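PDB 2WPX: ORF14 from Streptomyces clavuligerus, which binds acetyl-coenzyme A and, as a tandem GNAT protein of the clavulanic acid biosynthesis pathway, probably transfers acyl groups. Local coordinates for residues L76-V87 with L112-T122. Numbering follows the deposited sequence.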
ATOM      1  N   LEU A  76      11.419   5.192   8.271  1.00 13.15           N
ATOM      2  CA  LEU A  76      12.010   5.248   6.953  1.00 13.73           C
ATOM      3  C   LEU A  76      12.159   3.890   6.359  1.00 14.31           C
ATOM      4  O   LEU A  76      12.487   2.939   7.059  1.00 14.92           O
ATOM      5  CB  LEU A  76      13.405   5.845   7.004  1.00 13.10           C
ATOM      6  CG  LEU A  76      13.451   7.344   7.240  1.00 14.81           C
ATOM      7  CD1 LEU A  76      14.802   7.824   6.782  1.00 15.30           C
ATOM      8  CD2 LEU A  76      12.298   8.102   6.559  1.00 13.32           C
ATOM      9  N   ALA A  77      11.994   3.800   5.050  1.00 15.00           N
ATOM     10  CA  ALA A  77      12.323   2.543   4.346  1.00 15.15           C
ATOM     11  C   ALA A  77      13.451   2.884   3.432  1.00 15.30           C
ATOM     12  O   ALA A  77      13.395   3.881   2.723  1.00 14.63           O
ATOM     13  CB  ALA A  77      11.096   1.991   3.552  1.00 14.63           C
ATOM     14  N   LEU A  78      14.501   2.077   3.472  1.00 16.23           N
ATOM     15  CA  LEU A  78      15.679   2.349   2.659  1.00 18.49           C
ATOM     16  C   LEU A  78      15.838   1.241   1.647  1.00 18.50           C
ATOM     17  O   LEU A  78      16.281   0.145   1.998  1.00 20.46           O
ATOM     18  CB  LEU A  78      16.961   2.438   3.524  1.00 19.03           C
ATOM     19  CG  LEU A  78      17.096   3.541   4.596  1.00 19.42           C
ATOM     20  CD1 LEU A  78      16.780   4.933   4.120  1.00 20.30           C
ATOM     21  CD2 LEU A  78      16.319   3.202   5.808  1.00 18.17           C
ATOM     22  N   PRO A  79      15.487   1.505   0.386  1.00 18.53           N
ATOM     23  CA  PRO A  79      15.743   0.487  -0.646  1.00 18.31           C
ATOM     24  C   PRO A  79      17.253   0.238  -0.818  1.00 18.51           C
ATOM     25  O   PRO A  79      18.026   1.180  -1.071  1.00 18.46           O
ATOM     26  CB  PRO A  79      15.176   1.136  -1.920  1.00 18.90           C
ATOM     27  CG  PRO A  79      14.305   2.292  -1.428  1.00 19.25           C
ATOM     28  CD  PRO A  79      14.961   2.755  -0.181  1.00 17.14           C
ATOM     29  N   ASP A  80      17.691  -1.006  -0.685  1.00 18.32           N
ATOM     30  CA  ASP A  80      19.130  -1.293  -0.853  1.00 19.22           C
ATOM     31  C   ASP A  80      19.661  -0.693  -2.140  1.00 19.55           C
ATOM     32  O   ASP A  80      18.984  -0.775  -3.160  1.00 20.22           O
ATOM     33  CB  ASP A  80      19.389  -2.806  -0.877  1.00 19.92           C
ATOM     34  CG  ASP A  80      19.059  -3.451   0.425  1.00 19.92           C
ATOM     35  OD1 ASP A  80      18.619  -4.613   0.417  1.00 23.40           O
ATOM     36  OD2 ASP A  80      19.212  -2.781   1.461  1.00 20.38           O
ATOM     37  N   GLY A  81      20.856  -0.093  -2.103  1.00 19.89           N
ATOM     38  CA  GLY A  81      21.553   0.342  -3.328  1.00 20.65           C
ATOM     39  C   GLY A  81      20.972   1.582  -3.997  1.00 20.74           C
ATOM     40  O   GLY A  81      21.423   1.975  -5.051  1.00 22.10           O
ATOM     41  N   ALA A  82      19.977   2.215  -3.383  1.00 19.63           N
ATOM     42  CA  ALA A  82      19.309   3.340  -4.022  1.00 19.98           C
ATOM     43  C   ALA A  82      19.627   4.616  -3.270  1.00 20.08           C
ATOM     44  O   ALA A  82      19.900   4.599  -2.072  1.00 20.04           O
ATOM     45  CB  ALA A  82      17.799   3.132  -4.062  1.00 18.29           C
ATOM     46  N   PRO A  83      19.574   5.728  -3.968  1.00 20.96           N
ATOM     47  CA  PRO A  83      19.867   7.050  -3.423  1.00 21.52           C
ATOM     48  C   PRO A  83      18.660   7.678  -2.666  1.00 20.25           C
ATOM     49  O   PRO A  83      18.719   8.820  -2.239  1.00 21.68           O
ATOM     50  CB  PRO A  83      20.188   7.850  -4.699  1.00 21.24           C
ATOM     51  CG  PRO A  83      19.237   7.234  -5.707  1.00 19.59           C
ATOM     52  CD  PRO A  83      19.451   5.768  -5.441  1.00 21.94           C
ATOM     53  N   THR A  84      17.614   6.915  -2.473  1.00 20.44           N
ATOM     54  CA  THR A  84      16.377   7.412  -1.886  1.00 20.25           C
ATOM     55  C   THR A  84      16.099   6.915  -0.468  1.00 18.69           C
ATOM     56  O   THR A  84      16.471   5.802  -0.088  1.00 18.20           O
ATOM     57  CB  THR A  84      15.204   6.898  -2.752  1.00 20.87           C
ATOM     58  OG1 THR A  84      15.042   7.797  -3.867  1.00 24.81           O
ATOM     59  CG2 THR A  84      13.957   6.883  -1.968  1.00 22.81           C
ATOM     60  N   ALA A  85      15.421   7.739   0.307  1.00 17.35           N
ATOM     61  CA  ALA A  85      14.863   7.286   1.560  1.00 16.00           C
ATOM     62  C   ALA A  85      13.390   7.651   1.569  1.00 15.04           C
ATOM     63  O   ALA A  85      13.043   8.832   1.403  1.00 14.99           O
ATOM     64  CB  ALA A  85      15.554   7.935   2.689  1.00 15.64           C
ATOM     65  N   ARG A  86      12.542   6.649   1.792  1.00 14.10           N
ATOM     66  CA  ARG A  86      11.132   6.809   1.728  1.00 15.12           C
ATOM     67  C   ARG A  86      10.488   6.928   3.138  1.00 14.94           C
ATOM     68  O   ARG A  86      10.730   6.087   4.022  1.00 14.58           O
ATOM     69  CB  ARG A  86      10.530   5.629   1.017  1.00 16.10           C
ATOM     70  CG  ARG A  86       9.047   5.592   1.211  1.00 20.35           C
ATOM     71  CD  ARG A  86       8.377   4.700   0.180  1.00 27.18           C
ATOM     72  NE  ARG A  86       9.204   3.546  -0.218  1.00 30.12           N
ATOM     73  CZ  ARG A  86       9.177   2.367   0.410  1.00 30.09           C
ATOM     74  NH1 ARG A  86       8.391   2.238   1.477  1.00 28.33           N
ATOM     75  NH2 ARG A  86       9.936   1.339  -0.008  1.00 24.72           N
ATOM     76  N   VAL A  87       9.644   7.943   3.314  1.00 13.84           N
ATOM     77  CA  VAL A  87       8.979   8.120   4.591  1.00 14.26           C
ATOM     78  C   VAL A  87       7.770   7.243   4.689  1.00 15.55           C
ATOM     79  O   VAL A  87       6.756   7.562   4.131  1.00 16.54           O
ATOM     80  CB  VAL A  87       8.601   9.600   4.857  1.00 13.73           C
ATOM     81  CG1 VAL A  87       7.915   9.734   6.210  1.00 13.69           C
ATOM     82  CG2 VAL A  87       9.877  10.446   4.832  1.00 10.76           C
ATOM     83  N   LEU A 112      18.633  11.033   9.192  1.00 18.39           N
ATOM     84  CA  LEU A 112      18.691   9.557   8.997  1.00 17.84           C
ATOM     85  C   LEU A 112      18.982   9.238   7.524  1.00 16.59           C
ATOM     86  O   LEU A 112      19.832   8.412   7.225  1.00 17.57           O
ATOM     87  CB  LEU A 112      17.392   8.885   9.424  1.00 16.07           C
ATOM     88  CG  LEU A 112      17.108   8.859  10.930  1.00 18.30           C
ATOM     89  CD1 LEU A 112      15.714   8.196  11.160  1.00 19.16           C
ATOM     90  CD2 LEU A 112      18.275   8.181  11.794  1.00 17.05           C
ATOM     91  N   ALA A 113      18.362   9.981   6.615  1.00 14.70           N
ATOM     92  CA  ALA A 113      18.641   9.797   5.187  1.00 14.81           C
ATOM     93  C   ALA A 113      20.095  10.043   4.887  1.00 15.53           C
ATOM     94  O   ALA A 113      20.708   9.308   4.108  1.00 15.80           O
ATOM     95  CB  ALA A 113      17.787  10.682   4.338  1.00 14.12           C
ATOM     96  N   ARG A 114      20.634  11.077   5.504  1.00 16.71           N
ATOM     97  CA  ARG A 114      22.008  11.457   5.314  1.00 18.75           C
ATOM     98  C   ARG A 114      22.957  10.396   5.912  1.00 19.71           C
ATOM     99  O   ARG A 114      23.994  10.070   5.352  1.00 19.60           O
ATOM    100  CB  ARG A 114      22.243  12.832   5.937  1.00 19.93           C
ATOM    101  CG  ARG A 114      22.415  13.895   4.923  1.00 23.72           C
ATOM    102  CD  ARG A 114      22.141  15.323   5.372  1.00 27.37           C
ATOM    103  NE  ARG A 114      22.204  15.578   6.799  1.00 32.83           N
ATOM    104  CZ  ARG A 114      21.341  16.389   7.434  1.00 33.76           C
ATOM    105  NH1 ARG A 114      20.375  16.987   6.760  1.00 33.10           N
ATOM    106  NH2 ARG A 114      21.429  16.600   8.736  1.00 34.34           N
ATOM    107  N   LYS A 115      22.589   9.836   7.053  1.00 20.09           N
ATOM    108  CA  LYS A 115      23.423   8.807   7.680  1.00 21.46           C
ATOM    109  C   LYS A 115      23.526   7.560   6.757  1.00 21.09           C
ATOM    110  O   LYS A 115      24.555   6.890   6.697  1.00 21.50           O
ATOM    111  CB  LYS A 115      22.830   8.455   9.049  1.00 21.17           C
ATOM    112  CG  LYS A 115      23.488   7.313   9.701  1.00 26.21           C
ATOM    113  CD  LYS A 115      22.798   6.978  10.996  1.00 29.13           C
ATOM    114  CE  LYS A 115      21.546   6.197  10.736  1.00 31.64           C
ATOM    115  NZ  LYS A 115      21.493   5.255  11.896  1.00 38.88           N
ATOM    116  N   HIS A 116      22.441   7.303   6.034  1.00 19.58           N
ATOM    117  CA  HIS A 116      22.327   6.195   5.110  1.00 20.32           C
ATOM    118  C   HIS A 116      22.731   6.540   3.652  1.00 20.27           C
ATOM    119  O   HIS A 116      22.437   5.767   2.728  1.00 19.65           O
ATOM    120  CB  HIS A 116      20.876   5.715   5.095  1.00 19.75           C
ATOM    121  CG  HIS A 116      20.461   4.968   6.327  1.00 21.51           C
ATOM    122  ND1 HIS A 116      20.928   3.708   6.619  1.00 22.40           N
ATOM    123  CD2 HIS A 116      19.595   5.287   7.318  1.00 21.38           C
ATOM    124  CE1 HIS A 116      20.378   3.280   7.736  1.00 24.33           C
ATOM    125  NE2 HIS A 116      19.552   4.214   8.176  1.00 26.09           N
ATOM    126  N   ASP A 117      23.373   7.693   3.453  1.00 20.38           N
ATOM    127  CA  ASP A 117      23.870   8.122   2.126  1.00 21.57           C
ATOM    128  C   ASP A 117      22.776   8.349   1.096  1.00 21.36           C
ATOM    129  O   ASP A 117      23.010   8.205  -0.099  1.00 22.07           O
ATOM    130  CB  ASP A 117      24.899   7.145   1.580  1.00 23.31           C
ATOM    131  CG  ASP A 117      26.010   6.876   2.578  1.00 28.10           C
ATOM    132  OD1 ASP A 117      26.237   5.696   2.939  1.00 29.36           O
ATOM    133  OD2 ASP A 117      26.602   7.871   3.068  1.00 32.59           O
ATOM    134  N   ARG A 118      21.591   8.720   1.562  1.00 20.15           N
ATOM    135  CA  ARG A 118      20.473   8.999   0.674  1.00 20.26           C
ATOM    136  C   ARG A 118      20.466  10.498   0.441  1.00 20.76           C
ATOM    137  O   ARG A 118      20.577  11.305   1.394  1.00 20.42           O
ATOM    138  CB  ARG A 118      19.147   8.538   1.307  1.00 18.24           C
ATOM    139  CG  ARG A 118      19.215   7.094   1.761  1.00 19.55           C
ATOM    140  CD  ARG A 118      19.784   6.194   0.670  1.00 19.00           C
ATOM    141  NE  ARG A 118      20.102   4.819   1.091  1.00 19.82           N
ATOM    142  CZ  ARG A 118      19.326   3.750   0.912  1.00 18.32           C
ATOM    143  NH1 ARG A 118      18.111   3.862   0.387  1.00 16.24           N
ATOM    144  NH2 ARG A 118      19.762   2.558   1.307  1.00 18.10           N
ATOM    145  N   THR A 119      20.366  10.844  -0.827  1.00 20.41           N
ATOM    146  CA  THR A 119      20.279  12.207  -1.277  1.00 20.89           C
ATOM    147  C   THR A 119      18.843  12.767  -1.170  1.00 21.34           C
ATOM    148  O   THR A 119      18.647  13.997  -1.049  1.00 21.69           O
ATOM    149  CB  THR A 119      20.675  12.276  -2.779  1.00 21.60           C
ATOM    150  OG1 THR A 119      22.010  11.784  -2.921  1.00 19.99           O
ATOM    151  CG2 THR A 119      20.609  13.708  -3.300  1.00 23.63           C
ATOM    152  N   THR A 120      17.855  11.877  -1.231  1.00 20.26           N
ATOM    153  CA  THR A 120      16.465  12.296  -1.476  1.00 20.68           C
ATOM    154  C   THR A 120      15.487  11.605  -0.489  1.00 19.09           C
ATOM    155  O   THR A 120      15.614  10.406  -0.173  1.00 17.27           O
ATOM    156  CB  THR A 120      16.019  12.007  -2.934  1.00 21.40           C
ATOM    157  OG1 THR A 120      16.752  12.818  -3.848  1.00 25.15           O
ATOM    158  CG2 THR A 120      14.571  12.345  -3.128  1.00 22.55           C
ATOM    159  N   LEU A 121      14.535  12.386   0.006  1.00 17.65           N
ATOM    160  CA  LEU A 121      13.509  11.868   0.886  1.00 16.55           C
ATOM    161  C   LEU A 121      12.211  11.906   0.069  1.00 16.85           C
ATOM    162  O   LEU A 121      11.952  12.878  -0.635  1.00 16.71           O
ATOM    163  CB  LEU A 121      13.426  12.790   2.056  1.00 15.95           C
ATOM    164  CG  LEU A 121      13.387  12.299   3.483  1.00 17.66           C
ATOM    165  CD1 LEU A 121      13.999  10.908   3.747  1.00 19.46           C
ATOM    166  CD2 LEU A 121      14.029  13.394   4.316  1.00 18.21           C
ATOM    167  N   THR A 122      11.442  10.819   0.073  1.00 16.53           N
ATOM    168  CA  THR A 122      10.186  10.806  -0.705  1.00 17.64           C
ATOM    169  C   THR A 122       9.051  10.391   0.171  1.00 17.93           C
ATOM    170  O   THR A 122       9.224   9.716   1.204  1.00 17.74           O
ATOM    171  CB  THR A 122      10.194   9.903  -1.991  1.00 19.31           C
ATOM    172  OG1 THR A 122      10.163   8.527  -1.619  1.00 18.28           O
ATOM    173  CG2 THR A 122      11.417  10.155  -2.890  1.00 17.26           C
TER
HETATM  174  O   HOH W   1      19.029  -0.031   2.112  1.00 18.01           O
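Leu76 points a methyl, CD1, at Leu112 CB (3.8 Å), apolar bulk suited to the buried layer between sheet and helix. Next along the strand, Leu78 lays its branch carbon over one face of the His116 imidazole, a CH-pi contact with CG 4.1 Å from the ring centroid; the far ring nitrogen, NE2, hydrogen-bonds to Asp60 of strand 57-66. Arg118 reaches into the turn that begins at Pro79, where both its terminal nitrogens make weak bonds to Pro79 O. A water joins its NH2 to Leu78 O and Asp80 OD2. Pro83 O receives Thr119 N and, weakly, Thr120 N. Bent at chi2 (-48°), the Arg118 chain brings NH1 to Thr84 O, 2.6 Å away and near the guanidinium plane, while NE binds His116 O, so one guanidinium, rich in N-H groups, ties the hairpin to the residue just after the helix. The small Ala85 lets its CB meet both Ala113 CB (3.9 Å) and Leu121 CD1 (3.5 Å) where the sheet meets the helix. Its backbone continues the parallel ladder, N to Thr120 O and O from Thr122 N, and Val87 N goes on to Thr122 O, its N-H...O angle a nearly straight 178°. This is the beta-alpha-beta unit of the GNAT fold, here entered from a hairpin, with Val87 close to the bound acetyl-coenzyme A.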